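Long-range contacts in putative peptidase (Clostridium acetobutylicum, PDB 3K9T), which probably takes part in the biosynthesis of modified polysaccharides, binds one zinc ion per subunit and is not expected to act as a peptidase despite its aminopeptidase-like region: residues V250-G255 with V311-R316; V201-F206 with D341-Y346; F393-M398 with Y421-L426; D388-F393 with F416-Y421. All coordinates share one frame; numbering follows the deposited sequence.

Contact 1: V250-G255 with V311-R316; sequences VATCVG and VGSLMR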
loop_
_atom_site.group_PDB
_atom_site.type_symbol
_atom_site.label_atom_id
_atom_site.label_comp_id
_atom_site.label_asym_id
_atom_site.label_seq_id
_atom_site.Cartn_x
_atom_site.Cartn_y
_atom_site.Cartn_z
ATOM N N VAL A 250 14.157 -16.504 -17.677
ATOM C CA VAL A 250 14.006 -16.963 -19.044
ATOM C C VAL A 250 14.388 -15.761 -19.964
ATOM O O VAL A 250 13.813 -14.668 -19.884
ATOM C CB VAL A 250 12.574 -17.421 -19.342
ATOM C CG1 VAL A 250 12.422 -17.727 -20.824
ATOM C CG2 VAL A 250 12.134 -18.625 -18.457
ATOM N N ALA A 251 15.366 -15.971 -20.838
ATOM C CA ALA A 251 15.849 -14.917 -21.702
ATOM C C ALA A 251 15.247 -15.075 -23.094
ATOM O O ALA A 251 15.420 -16.093 -23.759
ATOM C CB ALA A 251 17.371 -14.934 -21.787
ATOM N N THR A 252 14.547 -14.040 -23.534
ATOM C CA THR A 252 14.026 -13.992 -24.875
ATOM C C THR A 252 13.847 -12.533 -25.241
ATOM O O THR A 252 13.825 -11.679 -24.355
ATOM C CB THR A 252 12.696 -14.743 -24.977
ATOM O OG1 THR A 252 12.208 -14.596 -26.294
ATOM C CG2 THR A 252 11.657 -14.220 -23.990
ATOM N N CYS A 253 13.762 -12.252 -26.537
ATOM C CA CYS A 253 13.484 -10.899 -27.030
ATOM C C CYS A 253 14.376 -9.835 -26.421
ATOM O O CYS A 253 13.886 -8.788 -26.002
ATOM C CB CYS A 253 12.015 -10.542 -26.756
ATOM S SG CYS A 253 10.843 -11.630 -27.618
ATOM N N VAL A 254 15.677 -10.110 -26.390
ATOM C CA VAL A 254 16.608 -9.268 -25.677
ATOM C C VAL A 254 17.472 -8.407 -26.603
ATOM O O VAL A 254 18.451 -7.798 -26.133
ATOM C CB VAL A 254 17.540 -10.112 -24.750
ATOM C CG1 VAL A 254 16.769 -10.647 -23.552
ATOM C CG2 VAL A 254 18.227 -11.215 -25.542
ATOM N N GLY A 255 17.087 -8.291 -27.879
ATOM C CA GLY A 255 17.973 -7.707 -28.887
ATOM C C GLY A 255 17.591 -6.438 -29.633
ATOM O O GLY A 255 18.438 -5.863 -30.344
ATOM N N VAL A 311 11.085 -17.983 -11.121
ATOM C CA VAL A 311 11.659 -17.671 -12.417
ATOM C C VAL A 311 10.917 -16.468 -13.044
ATOM O O VAL A 311 9.689 -16.481 -13.222
ATOM C CB VAL A 311 11.617 -18.921 -13.348
ATOM C CG1 VAL A 311 12.129 -18.578 -14.757
ATOM C CG2 VAL A 311 12.377 -20.032 -12.720
ATOM N N GLY A 312 11.672 -15.421 -13.337
ATOM C CA GLY A 312 11.140 -14.292 -14.111
ATOM C C GLY A 312 11.706 -14.285 -15.520
ATOM O O GLY A 312 12.257 -15.274 -15.964
ATOM N N SER A 313 11.566 -13.150 -16.214
ATOM C CA SER A 313 11.959 -13.028 -17.607
ATOM C C SER A 313 12.367 -11.599 -17.858
ATOM O O SER A 313 11.581 -10.672 -17.671
ATOM C CB SER A 313 10.817 -13.458 -18.517
ATOM O OG SER A 313 11.203 -13.528 -19.886
ATOM N N LEU A 314 13.632 -11.420 -18.223
ATOM C CA LEU A 314 14.195 -10.098 -18.468
ATOM C C LEU A 314 14.419 -9.977 -19.976
ATOM O O LEU A 314 15.230 -10.710 -20.575
ATOM C CB LEU A 314 15.469 -9.884 -17.648
ATOM C CG LEU A 314 16.184 -8.561 -17.915
ATOM C CD1 LEU A 314 15.267 -7.370 -17.656
ATOM C CD2 LEU A 314 17.433 -8.469 -17.082
HETATM N N MSE A 315 13.675 -9.045 -20.565
HETATM C CA MSE A 315 13.544 -8.906 -21.989
HETATM C C MSE A 315 13.811 -7.482 -22.394
HETATM O O MSE A 315 14.066 -6.649 -21.549
HETATM C CB MSE A 315 12.091 -9.221 -22.353
HETATM C CG MSE A 315 11.689 -10.656 -22.071
HETATM SE SE MSE A 315 9.856 -11.063 -22.434
HETATM C CE MSE A 315 9.279 -10.189 -20.836
ATOM N N ARG A 316 13.781 -7.223 -23.694
ATOM C CA ARG A 316 13.666 -5.853 -24.188
ATOM C C ARG A 316 12.204 -5.738 -24.631
ATOM O O ARG A 316 11.336 -5.841 -23.780
ATOM C CB ARG A 316 14.695 -5.504 -25.281
ATOM C CG ARG A 316 16.136 -5.567 -24.805
ATOM C CD ARG A 316 17.112 -4.787 -25.687
ATOM N NE ARG A 316 17.111 -3.413 -25.241
ATOM C CZ ARG A 316 17.799 -2.937 -24.216
ATOM N NH1 ARG A 316 18.643 -3.704 -23.534
ATOM N NH2 ARG A 316 17.637 -1.665 -23.868
#
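With chi1 at -172°, Ser313 carries OG opposite its own backbone N and beside its carbonyl carbon, which sets the hydroxyl 2.8 Å from Val250 O, to which it donates. The selenomethionine Met315 and Arg316 instead both hold CG beside the backbone N. This sets CG of Met315 3.3 Å from Thr252 O, after which the selenium runs beside Thr252 CG2; Arg316 lies along Val254, its CD 3.3 Å from Val254 O. The two segments run nearly parallel, as strands 245-250 and 311-315 do in the mixed central sheet. Val250 N donates to Gly312 O (2.8 Å), in the carbonyl plane, but Leu314 N stays 3.7 Å from Val250 O, so the serine hydroxyl supplies the close bond there. Cys253 takes up a left-handed backbone conformation (phi 50°, psi 47°) and still offers its O to Arg316 N at 2.8 Å. Short branched side chains pack here: Val250 CG2 meets Val311 CG1 at 3.7 Å. Outside the pair, Thr252 OG1 bonds to Tyr187 OH, and Arg316 NH1 to Ser342 and Asp341. Hydrogen bonds to backbone carbonyls thus pin a buried loop next to the zinc site, where the Cys253 side chain is about 4 Å from that of the zinc ligand Asp196.

Contact 2: V201-F206 with D341-Y346; sequences VALITF and DSYKTY
Leu203 reaches across between two tyrosines and uses a different methyl on each. CD2 stands over one face of the Tyr346 ring, 3.8 Å from the centroid and 23° off the normal, a CH-pi contact displaced toward the CD1–CE1 side of the ring. CD1 goes to the stem of Tyr343, 3.6 Å from its CB, and lies near the plane of that ring at its edge. The branched leucine tip suits this place because one residue can serve both partners. Tyr343 CG lies opposite the backbone N (chi1 162°), which sends the ring back toward helix 194-211, its CE1 edge 3.9 Å from Phe206 O and in plane with it. A water bridges the two helices beside this edge, donating to Phe206 O (2.7 Å) and lying 2.9 Å from Tyr343 OH, so that a carbonyl and a phenol share one polar bridge in a largely apolar seam. The axes of segments 201-206 and 341-346 come within 10.3 Å and cross at -43°. Helix 12-26 packs against this pair, with Thr15 touching both Phe206 and Tyr343. Ile204 rests on Phe222 and Phe224 of strand 219-225, while Tyr346 OH bonds to Leu314 O and so ties helix 336-355 to the central sheet.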
loop_
_atom_site.group_PDB
_atom_site.type_symbol
_atom_site.label_atom_id
_atom_site.label_comp_id
_atom_site.label_asym_id
_atom_site.label_seq_id
_atom_site.Cartn_x
_atom_site.Cartn_y
_atom_site.Cartn_z
ATOM N N VAL A 201 19.155 -16.922 -27.239
ATOM C CA VAL A 201 20.110 -17.981 -27.472
ATOM C C VAL A 201 21.504 -17.376 -27.472
ATOM O O VAL A 201 22.355 -17.851 -26.741
ATOM C CB VAL A 201 19.855 -18.758 -28.799
ATOM C CG1 VAL A 201 21.022 -19.728 -29.075
ATOM C CG2 VAL A 201 18.573 -19.496 -28.710
ATOM N N ALA A 202 21.729 -16.310 -28.258
ATOM C CA ALA A 202 23.081 -15.717 -28.317
ATOM C C ALA A 202 23.450 -15.052 -27.004
ATOM O O ALA A 202 24.608 -15.160 -26.591
ATOM C CB ALA A 202 23.259 -14.770 -29.483
ATOM N N LEU A 203 22.485 -14.423 -26.315
ATOM C CA LEU A 203 22.796 -13.744 -25.039
ATOM C C LEU A 203 23.257 -14.713 -23.954
ATOM O O LEU A 203 24.278 -14.514 -23.327
ATOM C CB LEU A 203 21.611 -12.902 -24.539
ATOM C CG LEU A 203 21.712 -12.368 -23.102
ATOM C CD1 LEU A 203 22.728 -11.313 -23.120
ATOM C CD2 LEU A 203 20.395 -11.832 -22.521
ATOM N N ILE A 204 22.458 -15.733 -23.708
ATOM C CA ILE A 204 22.720 -16.724 -22.674
ATOM C C ILE A 204 24.067 -17.402 -22.985
ATOM O O ILE A 204 24.841 -17.672 -22.075
ATOM C CB ILE A 204 21.489 -17.701 -22.618
ATOM C CG1 ILE A 204 20.293 -16.984 -21.992
ATOM C CG2 ILE A 204 21.699 -18.909 -21.879
ATOM C CD1 ILE A 204 20.571 -16.417 -20.711
ATOM N N THR A 205 24.380 -17.599 -24.269
ATOM C CA THR A 205 25.659 -18.184 -24.645
ATOM C C THR A 205 26.814 -17.334 -24.103
ATOM O O THR A 205 27.725 -17.850 -23.424
ATOM C CB THR A 205 25.747 -18.426 -26.150
ATOM O OG1 THR A 205 24.762 -19.415 -26.479
ATOM C CG2 THR A 205 27.158 -18.947 -26.568
ATOM N N PHE A 206 26.728 -16.031 -24.334
ATOM C CA PHE A 206 27.759 -15.114 -23.868
ATOM C C PHE A 206 27.779 -14.880 -22.351
ATOM O O PHE A 206 28.827 -14.625 -21.790
ATOM C CB PHE A 206 27.741 -13.817 -24.682
ATOM C CG PHE A 206 28.491 -13.948 -25.983
ATOM C CD1 PHE A 206 27.917 -14.588 -27.069
ATOM C CD2 PHE A 206 29.794 -13.501 -26.093
ATOM C CE1 PHE A 206 28.616 -14.746 -28.252
ATOM C CE2 PHE A 206 30.498 -13.647 -27.273
ATOM C CZ PHE A 206 29.910 -14.257 -28.359
ATOM N N ASP A 341 23.376 -3.832 -24.059
ATOM C CA ASP A 341 22.727 -3.395 -22.828
ATOM C C ASP A 341 22.043 -4.537 -22.097
ATOM O O ASP A 341 22.079 -4.607 -20.870
ATOM C CB ASP A 341 21.717 -2.288 -23.087
ATOM C CG ASP A 341 21.089 -1.769 -21.799
ATOM O OD1 ASP A 341 21.744 -0.986 -21.078
ATOM O OD2 ASP A 341 19.940 -2.153 -21.505
ATOM N N SER A 342 21.370 -5.404 -22.831
ATOM C CA SER A 342 20.772 -6.582 -22.198
ATOM C C SER A 342 21.848 -7.465 -21.520
ATOM O O SER A 342 21.659 -7.965 -20.438
ATOM C CB SER A 342 19.996 -7.383 -23.225
ATOM O OG SER A 342 18.943 -6.608 -23.778
ATOM N N TYR A 343 22.993 -7.628 -22.159
ATOM C CA TYR A 343 24.063 -8.450 -21.603
ATOM C C TYR A 343 24.647 -7.827 -20.335
ATOM O O TYR A 343 24.832 -8.500 -19.337
ATOM C CB TYR A 343 25.103 -8.622 -22.684
ATOM C CG TYR A 343 26.484 -9.061 -22.283
ATOM C CD1 TYR A 343 26.792 -10.404 -22.129
ATOM C CD2 TYR A 343 27.513 -8.133 -22.165
ATOM C CE1 TYR A 343 28.067 -10.810 -21.821
ATOM C CE2 TYR A 343 28.808 -8.538 -21.843
ATOM C CZ TYR A 343 29.073 -9.876 -21.684
ATOM O OH TYR A 343 30.342 -10.290 -21.391
ATOM N N LYS A 344 24.935 -6.536 -20.406
ATOM C CA LYS A 344 25.382 -5.746 -19.261
ATOM C C LYS A 344 24.382 -5.881 -18.088
ATOM O O LYS A 344 24.767 -6.079 -16.919
ATOM C CB LYS A 344 25.557 -4.283 -19.734
ATOM C CG LYS A 344 25.787 -3.217 -18.677
ATOM C CD LYS A 344 26.525 -1.995 -19.271
ATOM C CE LYS A 344 25.608 -0.922 -19.831
ATOM N NZ LYS A 344 25.027 -0.112 -18.742
ATOM N N THR A 345 23.092 -5.825 -18.392
ATOM C CA THR A 345 22.076 -5.863 -17.331
ATOM C C THR A 345 22.033 -7.246 -16.652
ATOM O O THR A 345 21.957 -7.368 -15.420
ATOM C CB THR A 345 20.705 -5.421 -17.829
ATOM O OG1 THR A 345 20.788 -4.113 -18.467
ATOM C CG2 THR A 345 19.732 -5.398 -16.663
ATOM N N TYR A 346 22.086 -8.281 -17.466
ATOM C CA TYR A 346 22.128 -9.635 -16.956
ATOM C C TYR A 346 23.360 -9.801 -16.083
ATOM O O TYR A 346 23.272 -10.382 -15.003
ATOM C CB TYR A 346 22.087 -10.693 -18.100
ATOM C CG TYR A 346 20.684 -11.164 -18.487
ATOM C CD1 TYR A 346 19.845 -10.382 -19.271
ATOM C CD2 TYR A 346 20.216 -12.418 -18.100
ATOM C CE1 TYR A 346 18.572 -10.839 -19.632
ATOM C CE2 TYR A 346 18.952 -12.881 -18.453
ATOM C CZ TYR A 346 18.127 -12.090 -19.203
ATOM O OH TYR A 346 16.865 -12.549 -19.561
HETATM O O HOH W 1 30.776 -12.927 -22.495
#

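Contact 3: F393-M398 with Y421-L426; sequences FWVLNM and YAADAL
Between Val395 and Ala423 the backbones come together, their CA atoms 6.3 Å apart, where two helical segments cross at -71° with axes 9.3 Å from each other. Such a steep crossing confines the contact to a small patch, and small residues on one partner allow the approach. Ala422 and Ala423 offer only methyl groups, which Val395 meets one branch at a time: its CG2 lies 4.4 Å from Ala422 CB, and its CG1 lies 4.2 Å from Ala423 CB. With CG1 opposite the backbone N (chi1 169°), the valine spreads its two branches over both alanines. One turn on from Ala422, Leu426 completes the grip. Its CD1 fits between neighbours on the other helix, 3.8 Å from Val395 CG1 and 3.7 Å from Leu396 CG, while its CD2 is 4.1 Å from Leu396 CD1. The Val395 and Leu426 side chains pass antiparallel, flank to flank. No hydrogen bond spans the pair; the aliphatic groups form part of the buried interior of the permutated winged helix-turn-helix domain. On the same helix as Val395, Trp394 meets Trp295 of the second subunit, the ring planes nearly perpendicular. Within the chain, Leu432 of strand 432-434 packs on both Val395 and Leu426, and helix 405-412 lies against Trp394 and Met398 of helix 389-398.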
loop_
_atom_site.group_PDB
_atom_site.type_symbol
_atom_site.label_atom_id
_atom_site.label_comp_id
_atom_site.label_asym_id
_atom_site.label_seq_id
_atom_site.Cartn_x
_atom_site.Cartn_y
_atom_site.Cartn_z
ATOM N N PHE A 393 26.883 4.394 7.034
ATOM C CA PHE A 393 25.989 4.547 8.184
ATOM C C PHE A 393 24.735 3.683 8.072
ATOM O O PHE A 393 24.249 3.175 9.083
ATOM C CB PHE A 393 25.590 6.004 8.401
ATOM C CG PHE A 393 26.702 6.874 8.922
ATOM C CD1 PHE A 393 27.394 6.531 10.077
ATOM C CD2 PHE A 393 27.001 8.090 8.298
ATOM C CE1 PHE A 393 28.404 7.356 10.572
ATOM C CE2 PHE A 393 28.013 8.909 8.773
ATOM C CZ PHE A 393 28.706 8.545 9.925
ATOM N N TRP A 394 24.203 3.542 6.857
ATOM C CA TRP A 394 23.096 2.610 6.609
ATOM C C TRP A 394 23.474 1.162 6.868
ATOM O O TRP A 394 22.705 0.436 7.510
ATOM C CB TRP A 394 22.599 2.693 5.179
ATOM C CG TRP A 394 21.539 3.707 4.958
ATOM C CD1 TRP A 394 21.618 4.804 4.171
ATOM C CD2 TRP A 394 20.251 3.723 5.548
ATOM N NE1 TRP A 394 20.452 5.502 4.218
ATOM C CE2 TRP A 394 19.583 4.858 5.048
ATOM C CE3 TRP A 394 19.593 2.895 6.464
ATOM C CZ2 TRP A 394 18.270 5.176 5.400
ATOM C CZ3 TRP A 394 18.292 3.216 6.838
ATOM C CH2 TRP A 394 17.642 4.352 6.314
ATOM N N VAL A 395 24.636 0.742 6.350
ATOM C CA VAL A 395 25.101 -0.622 6.534
ATOM C C VAL A 395 25.304 -0.938 8.017
ATOM O O VAL A 395 24.889 -1.987 8.500
ATOM C CB VAL A 395 26.379 -0.909 5.763
ATOM C CG1 VAL A 395 26.944 -2.235 6.200
ATOM C CG2 VAL A 395 26.097 -0.934 4.278
ATOM N N LEU A 396 25.901 -0.013 8.749
ATOM C CA LEU A 396 26.106 -0.224 10.183
ATOM C C LEU A 396 24.779 -0.275 10.904
ATOM O O LEU A 396 24.568 -1.108 11.792
ATOM C CB LEU A 396 26.978 0.879 10.788
ATOM C CG LEU A 396 28.452 0.838 10.346
ATOM C CD1 LEU A 396 29.141 2.161 10.566
ATOM C CD2 LEU A 396 29.163 -0.270 11.115
ATOM N N ASN A 397 23.873 0.592 10.490
ATOM C CA ASN A 397 22.653 0.768 11.214
ATOM C C ASN A 397 21.707 -0.399 11.031
ATOM O O ASN A 397 21.069 -0.847 11.989
ATOM C CB ASN A 397 22.003 2.095 10.846
ATOM C CG ASN A 397 20.660 2.250 11.475
ATOM O OD1 ASN A 397 19.682 1.789 10.910
ATOM N ND2 ASN A 397 20.597 2.872 12.663
HETATM N N MSE A 398 21.649 -0.918 9.817
HETATM C CA MSE A 398 20.740 -2.020 9.525
HETATM C C MSE A 398 21.345 -3.426 9.595
HETATM O O MSE A 398 20.614 -4.379 9.436
HETATM C CB MSE A 398 20.111 -1.816 8.156
HETATM C CG MSE A 398 19.091 -0.673 8.143
HETATM SE SE MSE A 398 18.392 -0.415 6.367
HETATM C CE MSE A 398 17.209 -1.986 6.303
ATOM N N TYR A 421 30.053 -1.641 -1.733
ATOM C CA TYR A 421 31.370 -1.110 -1.513
ATOM C C TYR A 421 31.478 -0.495 -0.118
ATOM O O TYR A 421 32.543 -0.551 0.496
ATOM C CB TYR A 421 31.732 -0.104 -2.603
ATOM C CG TYR A 421 31.847 -0.710 -3.978
ATOM C CD1 TYR A 421 32.548 -1.902 -4.179
ATOM C CD2 TYR A 421 31.311 -0.062 -5.097
ATOM C CE1 TYR A 421 32.667 -2.455 -5.436
ATOM C CE2 TYR A 421 31.416 -0.621 -6.379
ATOM C CZ TYR A 421 32.099 -1.811 -6.544
ATOM O OH TYR A 421 32.202 -2.367 -7.803
ATOM N N ALA A 422 30.379 0.052 0.401
ATOM C CA ALA A 422 30.398 0.571 1.767
ATOM C C ALA A 422 30.625 -0.590 2.744
ATOM O O ALA A 422 31.467 -0.502 3.632
ATOM C CB ALA A 422 29.125 1.387 2.085
ATOM N N ALA A 423 29.898 -1.687 2.524
ATOM C CA ALA A 423 30.019 -2.914 3.307
ATOM C C ALA A 423 31.414 -3.528 3.188
ATOM O O ALA A 423 31.929 -4.093 4.154
ATOM C CB ALA A 423 28.957 -3.932 2.867
ATOM N N ASP A 424 32.018 -3.438 2.006
ATOM C CA ASP A 424 33.378 -3.956 1.822
ATOM C C ASP A 424 34.317 -3.254 2.776
ATOM O O ASP A 424 35.028 -3.882 3.546
ATOM C CB ASP A 424 33.896 -3.750 0.384
ATOM C CG ASP A 424 33.284 -4.724 -0.613
ATOM O OD1 ASP A 424 32.676 -5.702 -0.156
ATOM O OD2 ASP A 424 33.399 -4.521 -1.844
ATOM N N ALA A 425 34.298 -1.933 2.718
ATOM C CA ALA A 425 35.189 -1.104 3.512
ATOM C C ALA A 425 35.032 -1.382 5.021
ATOM O O ALA A 425 36.008 -1.467 5.773
ATOM C CB ALA A 425 34.909 0.344 3.192
ATOM N N LEU A 426 33.794 -1.547 5.462
ATOM C CA LEU A 426 33.561 -1.796 6.867
ATOM C C LEU A 426 34.066 -3.175 7.255
ATOM O O LEU A 426 34.583 -3.343 8.359
ATOM C CB LEU A 426 32.091 -1.638 7.200
ATOM C CG LEU A 426 31.517 -0.228 7.114
ATOM C CD1 LEU A 426 30.016 -0.318 7.225
ATOM C CD2 LEU A 426 32.108 0.666 8.207
#

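Contact 4: D388-F393 with F416-Y421; sequences DEFAMF and FRRIKY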
loop_
_atom_site.group_PDB
_atom_site.type_symbol
_atom_site.label_atom_id
_atom_site.label_comp_id
_atom_site.label_asym_id
_atom_site.label_seq_id
_atom_site.Cartn_x
_atom_site.Cartn_y
_atom_site.Cartn_z
ATOM N N ASP A 388 32.394 7.283 1.048
ATOM C CA ASP A 388 30.936 7.446 1.042
ATOM C C ASP A 388 30.293 7.107 2.386
ATOM O O ASP A 388 29.809 5.991 2.623
ATOM C CB ASP A 388 30.341 6.593 -0.041
ATOM C CG ASP A 388 28.857 6.732 -0.128
ATOM O OD1 ASP A 388 28.288 7.646 0.509
ATOM O OD2 ASP A 388 28.261 5.907 -0.845
ATOM N N GLU A 389 30.252 8.110 3.248
ATOM C CA GLU A 389 29.847 7.904 4.635
ATOM C C GLU A 389 28.365 7.601 4.852
ATOM O O GLU A 389 28.007 6.888 5.786
ATOM C CB GLU A 389 30.299 9.083 5.481
ATOM C CG GLU A 389 30.047 10.450 4.858
ATOM C CD GLU A 389 29.782 11.502 5.913
ATOM O OE1 GLU A 389 30.305 11.343 7.036
ATOM O OE2 GLU A 389 29.038 12.470 5.635
ATOM N N PHE A 390 27.505 8.094 3.974
ATOM C CA PHE A 390 26.067 7.839 4.099
ATOM C C PHE A 390 25.755 6.371 3.891
ATOM O O PHE A 390 25.072 5.779 4.702
ATOM C CB PHE A 390 25.278 8.701 3.124
ATOM C CG PHE A 390 25.558 10.142 3.288
ATOM C CD1 PHE A 390 24.956 10.846 4.314
ATOM C CD2 PHE A 390 26.501 10.779 2.476
ATOM C CE1 PHE A 390 25.241 12.193 4.502
ATOM C CE2 PHE A 390 26.800 12.116 2.653
ATOM C CZ PHE A 390 26.165 12.829 3.672
ATOM N N ALA A 391 26.266 5.779 2.820
ATOM C CA ALA A 391 26.108 4.348 2.629
ATOM C C ALA A 391 26.625 3.570 3.876
ATOM O O ALA A 391 26.012 2.591 4.354
ATOM C CB ALA A 391 26.877 3.879 1.350
HETATM N N MSE A 392 27.763 3.981 4.405
HETATM C CA MSE A 392 28.348 3.209 5.513
HETATM C C MSE A 392 27.436 3.211 6.712
HETATM O O MSE A 392 27.234 2.155 7.328
HETATM C CB MSE A 392 29.733 3.728 5.896
HETATM C CG MSE A 392 30.746 3.400 4.851
HETATM SE SE MSE A 392 32.565 3.656 5.414
HETATM C CE MSE A 392 32.463 4.987 6.842
ATOM N N PHE A 393 26.883 4.394 7.034
ATOM C CA PHE A 393 25.989 4.547 8.184
ATOM C C PHE A 393 24.735 3.683 8.072
ATOM O O PHE A 393 24.249 3.175 9.083
ATOM C CB PHE A 393 25.590 6.004 8.401
ATOM C CG PHE A 393 26.702 6.874 8.922
ATOM C CD1 PHE A 393 27.394 6.531 10.077
ATOM C CD2 PHE A 393 27.001 8.090 8.298
ATOM C CE1 PHE A 393 28.404 7.356 10.572
ATOM C CE2 PHE A 393 28.013 8.909 8.773
ATOM C CZ PHE A 393 28.706 8.545 9.925
ATOM N N PHE A 416 22.715 -0.409 -5.430
ATOM C CA PHE A 416 23.254 -1.586 -4.792
ATOM C C PHE A 416 24.773 -1.557 -4.644
ATOM O O PHE A 416 25.282 -1.811 -3.562
ATOM C CB PHE A 416 22.807 -2.866 -5.512
ATOM C CG PHE A 416 23.357 -4.138 -4.864
ATOM C CD1 PHE A 416 22.734 -4.713 -3.786
ATOM C CD2 PHE A 416 24.527 -4.712 -5.318
ATOM C CE1 PHE A 416 23.255 -5.844 -3.200
ATOM C CE2 PHE A 416 25.058 -5.834 -4.732
ATOM C CZ PHE A 416 24.437 -6.396 -3.674
ATOM N N ARG A 417 25.511 -1.249 -5.704
ATOM C CA ARG A 417 26.966 -1.210 -5.570
ATOM C C ARG A 417 27.474 -0.237 -4.509
ATOM O O ARG A 417 28.490 -0.477 -3.891
ATOM C CB ARG A 417 27.632 -0.926 -6.892
ATOM C CG ARG A 417 27.483 -2.055 -7.884
ATOM C CD ARG A 417 28.681 -2.131 -8.760
ATOM N NE ARG A 417 28.512 -3.082 -9.848
ATOM C CZ ARG A 417 29.515 -3.740 -10.428
ATOM N NH1 ARG A 417 30.774 -3.579 -10.004
ATOM N NH2 ARG A 417 29.255 -4.571 -11.433
ATOM N N ARG A 418 26.767 0.860 -4.297
ATOM C CA ARG A 418 27.157 1.826 -3.266
ATOM C C ARG A 418 27.133 1.208 -1.865
ATOM O O ARG A 418 28.024 1.413 -1.026
ATOM C CB ARG A 418 26.180 2.976 -3.298
ATOM C CG ARG A 418 26.724 4.216 -2.760
ATOM C CD ARG A 418 25.776 5.341 -3.007
ATOM N NE ARG A 418 26.080 6.374 -2.048
ATOM C CZ ARG A 418 25.256 7.340 -1.695
ATOM N NH1 ARG A 418 24.051 7.402 -2.233
ATOM N NH2 ARG A 418 25.655 8.243 -0.790
ATOM N N ILE A 419 26.084 0.438 -1.636
ATOM C CA ILE A 419 25.922 -0.291 -0.408
ATOM C C ILE A 419 27.001 -1.363 -0.297
ATOM O O ILE A 419 27.604 -1.506 0.742
ATOM C CB ILE A 419 24.506 -0.870 -0.325
ATOM C CG1 ILE A 419 23.477 0.295 -0.354
ATOM C CG2 ILE A 419 24.377 -1.757 0.885
ATOM C CD1 ILE A 419 23.720 1.387 0.652
ATOM N N LYS A 420 27.271 -2.062 -1.394
ATOM C CA LYS A 420 28.227 -3.163 -1.417
ATOM C C LYS A 420 29.636 -2.711 -1.080
ATOM O O LYS A 420 30.335 -3.312 -0.249
ATOM C CB LYS A 420 28.206 -3.808 -2.809
ATOM C CG LYS A 420 28.899 -5.158 -2.900
ATOM C CD LYS A 420 30.405 -5.034 -3.130
ATOM C CE LYS A 420 31.018 -6.377 -3.493
ATOM N NZ LYS A 420 32.501 -6.321 -3.490
ATOM N N TYR A 421 30.053 -1.641 -1.733
ATOM C CA TYR A 421 31.370 -1.110 -1.513
ATOM C C TYR A 421 31.478 -0.495 -0.118
ATOM O O TYR A 421 32.543 -0.551 0.496
ATOM C CB TYR A 421 31.732 -0.104 -2.603
ATOM C CG TYR A 421 31.847 -0.710 -3.978
ATOM C CD1 TYR A 421 32.548 -1.902 -4.179
ATOM C CD2 TYR A 421 31.311 -0.062 -5.097
ATOM C CE1 TYR A 421 32.667 -2.455 -5.436
ATOM C CE2 TYR A 421 31.416 -0.621 -6.379
ATOM C CZ TYR A 421 32.099 -1.811 -6.544
ATOM O OH TYR A 421 32.202 -2.367 -7.803
HETATM O O HOH W 2 29.615 3.610 -0.944
#
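Arg418, Ala391 and Asp388 carry this crossing, in which helix 389-393 and helix 416-421 meet at -75° with axes 8.7 Å apart. Arg418 is extended from CG to NE, with CG opposite the backbone N (chi1 -156°), and so reaches across to Asp388. It grips Asp388 side-on: NE donates to OD2, and NH2 to OD1 at 3.0 Å. The 2.5 Å between Arg418 NE and Asp388 OD2 is shorter than expected and its exact length doubtful. The carboxylate and guanidinium planes are 15° apart, and each oxygen is met on its syn side, though somewhat out of the carboxylate plane, in the pairing of a carboxylate with a planar guanidinium cation. Arginine suits the place because its long chain supplies both nitrogens along one edge. Next to the salt bridge, Ala391 turns its methyl CB to the partner backbone, 3.6 Å from Arg418 O and 4.1 Å from Ile419 CD1; a side chain this small lets the helices come to 5.5 Å between Ala391 CA and Ile419 CA. A water donates both to Asp388 OD2 (2.7 Å) and to Arg418 O (2.7 Å), linking the bridge to the helix backbone. The Phe390 ring meets Trp295 of the second subunit edge to face. A solvent-facing ion pair next to an apolar contact thus joins the neighbourhood of Asp388 and Ala391 to helix 416-428, the two charges probably stabilising each other.

In the fold
The four contacts form two pairs in separate regions. Contacts 1 and 2 belong to the aminopeptidase-like region, their centres 9 Å apart; along the chain contact 1 is nested inside the loop closed by contact 2, and strand 311-315 leads on to helix 336-355. There the central sheet meets helices 194-211 and 336-355. Contacts 3 and 4 come later, in the permutated winged helix-turn-helix domain, and lie 6 Å apart between centres. Both join helices 389-398 and 416-428, with alternating segments, so together they make up one steep helix crossing. Some 28 to 33 Å separates the centres of the two pairs. Contact 1 lies beside the zinc site, and contact 2 packs the helices next to it; the second pair touches the second subunit of the homotrimer.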